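Glycoside hydrolase family 31 (Trueperella pyogenes, PDB 5I0F) probably degrades cycloalternan, a cyclic glucose oligosaccharide, by cleaving its glycosidic bonds through a covalent glycosyl-enzyme intermediate. Local coordinates at residues L185-F197 with R234-D246. Numbering follows the deposited sequence.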
loop_
_atom_site.group_PDB
_atom_site.type_symbol
_atom_site.label_atom_id
_atom_site.label_comp_id
_atom_site.label_asym_id
_atom_site.label_seq_id
_atom_site.Cartn_x
_atom_site.Cartn_y
_atom_site.Cartn_z
ATOM N N LEU A 185 14.950 -2.497 7.858
ATOM C CA LEU A 185 14.813 -3.938 7.623
ATOM C C LEU A 185 14.471 -4.696 8.908
ATOM O O LEU A 185 13.516 -5.490 8.941
ATOM C CB LEU A 185 16.107 -4.507 7.028
ATOM C CG LEU A 185 16.232 -6.023 6.834
ATOM C CD1 LEU A 185 15.197 -6.505 5.850
ATOM C CD2 LEU A 185 17.629 -6.423 6.370
ATOM N N ASP A 186 15.278 -4.464 9.948
ATOM C CA ASP A 186 15.085 -5.112 11.238
ATOM C C ASP A 186 14.117 -4.248 12.052
ATOM O O ASP A 186 14.430 -3.118 12.434
ATOM C CB ASP A 186 16.446 -5.272 11.935
ATOM C CG ASP A 186 16.381 -6.075 13.219
ATOM O OD1 ASP A 186 15.282 -6.488 13.697
ATOM O OD2 ASP A 186 17.488 -6.269 13.770
ATOM N N GLN A 187 12.937 -4.786 12.309
ATOM C CA GLN A 187 11.918 -4.085 13.057
ATOM C C GLN A 187 12.088 -4.165 14.585
ATOM O O GLN A 187 11.350 -3.514 15.330
ATOM C CB GLN A 187 10.551 -4.614 12.657
ATOM C CG GLN A 187 10.237 -4.346 11.191
ATOM C CD GLN A 187 9.834 -2.915 10.946
ATOM O OE1 GLN A 187 8.896 -2.407 11.573
ATOM N NE2 GLN A 187 10.527 -2.250 10.029
ATOM N N ARG A 188 13.058 -4.928 15.066
ATOM C CA ARG A 188 13.297 -4.971 16.526
ATOM C C ARG A 188 13.562 -3.581 17.085
ATOM O O ARG A 188 14.330 -2.804 16.502
ATOM C CB ARG A 188 14.430 -5.905 16.874
ATOM C CG ARG A 188 14.563 -6.106 18.374
ATOM C CD ARG A 188 15.524 -7.227 18.710
ATOM N NE ARG A 188 15.466 -7.465 20.144
ATOM C CZ ARG A 188 15.925 -8.545 20.762
ATOM N NH1 ARG A 188 16.503 -9.537 20.082
ATOM N NH2 ARG A 188 15.771 -8.634 22.085
ATOM N N GLY A 189 12.918 -3.273 18.216
ATOM C CA GLY A 189 13.003 -1.949 18.824
ATOM C C GLY A 189 11.877 -0.982 18.472
ATOM O O GLY A 189 11.783 0.093 19.068
ATOM N N LEU A 190 11.040 -1.348 17.496
ATOM C CA LEU A 190 10.001 -0.476 16.982
ATOM C C LEU A 190 8.625 -0.921 17.470
ATOM O O LEU A 190 8.419 -2.104 17.797
ATOM C CB LEU A 190 10.002 -0.473 15.441
ATOM C CG LEU A 190 11.283 -0.036 14.713
ATOM C CD1 LEU A 190 11.050 -0.020 13.194
ATOM C CD2 LEU A 190 11.770 1.313 15.215
ATOM N N ARG A 191 7.715 0.041 17.532
ATOM C CA ARG A 191 6.291 -0.220 17.680
ATOM C C ARG A 191 5.641 0.124 16.340
ATOM O O ARG A 191 5.898 1.188 15.770
ATOM C CB ARG A 191 5.662 0.621 18.783
ATOM C CG ARG A 191 6.324 0.454 20.148
ATOM C CD ARG A 191 5.698 1.338 21.226
ATOM N NE ARG A 191 6.468 1.191 22.465
ATOM C CZ ARG A 191 7.590 1.847 22.791
ATOM N NH1 ARG A 191 8.101 2.796 22.007
ATOM N NH2 ARG A 191 8.208 1.558 23.946
ATOM N N LEU A 192 4.804 -0.767 15.849
ATOM C CA LEU A 192 4.148 -0.571 14.552
ATOM C C LEU A 192 2.775 -1.215 14.540
ATOM O O LEU A 192 2.307 -1.695 15.559
ATOM C CB LEU A 192 5.037 -1.129 13.444
ATOM C CG LEU A 192 5.276 -2.633 13.542
ATOM C CD1 LEU A 192 5.188 -3.263 12.184
ATOM C CD2 LEU A 192 6.597 -2.964 14.185
ATOM N N ASP A 193 2.110 -1.208 13.394
ATOM C CA ASP A 193 0.844 -1.905 13.256
ATOM C C ASP A 193 0.693 -2.382 11.815
ATOM O O ASP A 193 1.553 -2.090 10.977
ATOM C CB ASP A 193 -0.345 -1.027 13.769
ATOM C CG ASP A 193 -0.708 0.156 12.850
ATOM O OD1 ASP A 193 0.078 0.576 11.970
ATOM O OD2 ASP A 193 -1.842 0.682 13.013
ATOM N N SER A 194 -0.339 -3.179 11.571
ATOM C CA SER A 194 -0.657 -3.698 10.262
ATOM C C SER A 194 -2.100 -3.372 9.914
ATOM O O SER A 194 -3.035 -4.121 10.283
ATOM C CB SER A 194 -0.367 -5.207 10.184
ATOM O OG SER A 194 1.061 -5.385 10.120
ATOM N N VAL A 195 -2.259 -2.230 9.237
ATOM C CA VAL A 195 -3.535 -1.746 8.719
ATOM C C VAL A 195 -3.258 -1.131 7.350
ATOM O O VAL A 195 -2.295 -0.382 7.186
ATOM C CB VAL A 195 -4.233 -0.751 9.686
ATOM C CG1 VAL A 195 -3.441 0.535 9.912
ATOM C CG2 VAL A 195 -5.639 -0.413 9.197
ATOM N N VAL A 196 -4.077 -1.473 6.367
ATOM C CA VAL A 196 -3.883 -0.948 5.022
ATOM C C VAL A 196 -4.153 0.568 5.104
ATOM O O VAL A 196 -5.158 1.004 5.682
ATOM C CB VAL A 196 -4.817 -1.640 4.031
ATOM C CG1 VAL A 196 -4.816 -0.939 2.692
ATOM C CG2 VAL A 196 -4.450 -3.119 3.899
ATOM N N PHE A 197 -3.224 1.373 4.602
ATOM C CA PHE A 197 -3.382 2.841 4.671
ATOM C C PHE A 197 -2.655 3.524 3.532
ATOM O O PHE A 197 -1.568 3.079 3.122
ATOM C CB PHE A 197 -2.877 3.387 6.019
ATOM C CG PHE A 197 -2.976 4.879 6.132
ATOM C CD1 PHE A 197 -4.216 5.490 6.223
ATOM C CD2 PHE A 197 -1.864 5.677 6.098
ATOM C CE1 PHE A 197 -4.338 6.863 6.319
ATOM C CE2 PHE A 197 -1.975 7.062 6.182
ATOM C CZ PHE A 197 -3.221 7.663 6.277
ATOM N N ARG A 234 -8.231 -8.410 10.576
ATOM C CA ARG A 234 -8.441 -7.263 11.438
ATOM C C ARG A 234 -7.094 -6.632 11.761
ATOM O O ARG A 234 -6.041 -7.212 11.515
ATOM C CB ARG A 234 -9.177 -7.656 12.728
ATOM C CG ARG A 234 -10.505 -8.348 12.480
ATOM C CD ARG A 234 -11.396 -8.380 13.721
ATOM N NE ARG A 234 -12.680 -9.034 13.481
ATOM C CZ ARG A 234 -12.913 -10.356 13.518
ATOM N NH1 ARG A 234 -11.940 -11.245 13.756
ATOM N NH2 ARG A 234 -14.156 -10.810 13.304
ATOM N N ARG A 235 -7.149 -5.431 12.315
ATOM C CA ARG A 235 -5.955 -4.682 12.640
ATOM C C ARG A 235 -5.190 -5.362 13.766
ATOM O O ARG A 235 -5.799 -5.936 14.673
ATOM C CB ARG A 235 -6.342 -3.275 13.039
ATOM C CG ARG A 235 -5.180 -2.331 13.238
ATOM C CD ARG A 235 -5.713 -0.922 13.291
ATOM N NE ARG A 235 -4.671 0.099 13.383
ATOM C CZ ARG A 235 -4.938 1.398 13.481
ATOM N NH1 ARG A 235 -3.953 2.283 13.550
ATOM N NH2 ARG A 235 -6.209 1.825 13.553
ATOM N N THR A 236 -3.863 -5.299 13.679
ATOM C CA THR A 236 -2.968 -5.804 14.703
ATOM C C THR A 236 -1.880 -4.783 14.963
ATOM O O THR A 236 -1.539 -3.995 14.082
ATOM C CB THR A 236 -2.320 -7.150 14.308
ATOM O OG1 THR A 236 -1.741 -7.050 13.002
ATOM C CG2 THR A 236 -3.355 -8.256 14.292
ATOM N N TRP A 237 -1.349 -4.813 16.182
ATOM C CA TRP A 237 -0.282 -3.919 16.626
ATOM C C TRP A 237 0.853 -4.767 17.223
ATOM O O TRP A 237 0.606 -5.860 17.798
ATOM C CB TRP A 237 -0.797 -2.970 17.695
ATOM C CG TRP A 237 -1.858 -1.986 17.306
ATOM C CD1 TRP A 237 -1.674 -0.658 17.033
ATOM C CD2 TRP A 237 -3.262 -2.215 17.237
ATOM N NE1 TRP A 237 -2.874 -0.053 16.777
ATOM C CE2 TRP A 237 -3.869 -0.987 16.896
ATOM C CE3 TRP A 237 -4.075 -3.344 17.440
ATOM C CZ2 TRP A 237 -5.258 -0.846 16.741
ATOM C CZ3 TRP A 237 -5.461 -3.208 17.288
ATOM C CH2 TRP A 237 -6.037 -1.966 16.946
ATOM N N TYR A 238 2.077 -4.258 17.095
ATOM C CA TYR A 238 3.309 -4.976 17.477
ATOM C C TYR A 238 4.243 -4.029 18.210
ATOM O O TYR A 238 4.577 -2.940 17.698
ATOM C CB TYR A 238 4.019 -5.589 16.234
ATOM C CG TYR A 238 3.076 -6.461 15.453
ATOM C CD1 TYR A 238 2.875 -7.790 15.818
ATOM C CD2 TYR A 238 2.320 -5.947 14.398
ATOM C CE1 TYR A 238 1.957 -8.577 15.143
ATOM C CE2 TYR A 238 1.398 -6.726 13.719
ATOM C CZ TYR A 238 1.222 -8.038 14.100
ATOM O OH TYR A 238 0.330 -8.822 13.443
ATOM N N ASP A 239 4.631 -4.427 19.418
ATOM C CA ASP A 239 5.689 -3.776 20.183
ATOM C C ASP A 239 6.836 -4.772 20.175
ATOM O O ASP A 239 6.818 -5.782 20.908
ATOM C CB ASP A 239 5.185 -3.477 21.597
ATOM C CG ASP A 239 6.166 -2.689 22.427
ATOM O OD1 ASP A 239 7.365 -2.981 22.428
ATOM O OD2 ASP A 239 5.724 -1.769 23.117
ATOM N N VAL A 240 7.798 -4.525 19.297
ATOM C CA VAL A 240 8.786 -5.533 18.958
ATOM C C VAL A 240 9.989 -5.353 19.875
ATOM O O VAL A 240 11.047 -4.855 19.474
ATOM C CB VAL A 240 9.187 -5.510 17.480
ATOM C CG1 VAL A 240 10.025 -6.743 17.139
ATOM C CG2 VAL A 240 7.938 -5.463 16.593
ATOM N N ALA A 241 9.797 -5.766 21.118
ATOM C CA ALA A 241 10.839 -5.655 22.130
ATOM C C ALA A 241 11.316 -4.213 22.343
ATOM O O ALA A 241 12.526 -3.978 22.544
ATOM C CB ALA A 241 12.012 -6.589 21.798
ATOM N N ALA A 242 10.379 -3.263 22.289
ATOM C CA ALA A 242 10.667 -1.857 22.540
ATOM C C ALA A 242 10.417 -1.595 24.024
ATOM O O ALA A 242 11.316 -1.170 24.728
ATOM C CB ALA A 242 9.794 -0.953 21.675
ATOM N N THR A 243 9.219 -1.922 24.517
ATOM C CA THR A 243 8.884 -1.706 25.936
ATOM C C THR A 243 9.513 -2.720 26.898
ATOM O O THR A 243 10.053 -2.335 27.941
ATOM C CB THR A 243 7.363 -1.736 26.149
ATOM O OG1 THR A 243 6.751 -0.851 25.218
ATOM C CG2 THR A 243 6.986 -1.307 27.586
ATOM N N VAL A 244 9.387 -4.011 26.572
ATOM C CA VAL A 244 10.034 -5.084 27.319
ATOM C C VAL A 244 11.043 -5.706 26.353
ATOM O O VAL A 244 10.665 -6.232 25.313
ATOM C CB VAL A 244 8.996 -6.119 27.802
ATOM C CG1 VAL A 244 9.666 -7.246 28.561
ATOM C CG2 VAL A 244 7.921 -5.447 28.671
ATOM N N SER A 245 12.327 -5.650 26.708
ATOM C CA SER A 245 13.394 -5.858 25.731
ATOM C C SER A 245 13.558 -7.291 25.207
ATOM O O SER A 245 14.350 -7.508 24.282
ATOM C CB SER A 245 14.724 -5.318 26.270
ATOM O OG SER A 245 15.148 -6.062 27.368
ATOM N N ASP A 246 12.812 -8.244 25.769
ATOM C CA ASP A 246 12.790 -9.623 25.277
ATOM C C ASP A 246 11.385 -10.155 24.977
ATOM O O ASP A 246 11.171 -11.390 24.948
ATOM C CB ASP A 246 13.502 -10.550 26.281
ATOM C CG ASP A 246 12.926 -10.477 27.679
ATOM O OD1 ASP A 246 11.827 -9.918 27.890
ATOM O OD2 ASP A 246 13.585 -10.999 28.620
HETATM O O HOH W 1 15.019 -5.063 21.804
HETATM O O HOH W 2 -3.328 -6.836 10.885
#
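R235 grips D193 side-on, with two nitrogens on one oxygen: NH1 lies 2.7 Å and NE 2.9 Å from D193 OD2, both meeting it in the guanidinium plane. The carboxylate is turned 52° from that plane, and NH1 approaches nearly along the C-O axis. Arginine suits the site because NE and NH1 can close together on a single oxygen; its extended chain, CG anti to the backbone N (chi1 -173°), carries them across while V195 CG1 packs over one guanidinium face. R191 and D239 form a second, weaker salt bridge, NE to OD2 at 3.1 Å, their planes perpendicular. R191 NH2 also donates in plane to T243 OG1, and A242 CB sits 3.7 Å above the centre of the R191 guanidinium. On the face that carries L192 and Y238, L192 CD2 reaches V240 CG2 at 3.7 Å, branched apolar side chains suited to neighbours F178 and V175.

These side chains rise from an antiparallel ladder in which L192 and Y238 form a hydrogen-bonded pair; strand 191-194 is an edge strand of an antiparallel sheet that 247-253 continues beyond 236-240. A type II turn from Q187 to L190 leads in, with G189 at a positive phi (96°) that glycine readily adopts; its N donates to V240 O at 2.8 Å. Further out, D239 OD1 accepts from the backbone N of A242 and T243, an Asx motif holding the carboxylate for R191, while Y13 OH bonds D193 OD1 and R235 NH1 also donates to P12 O.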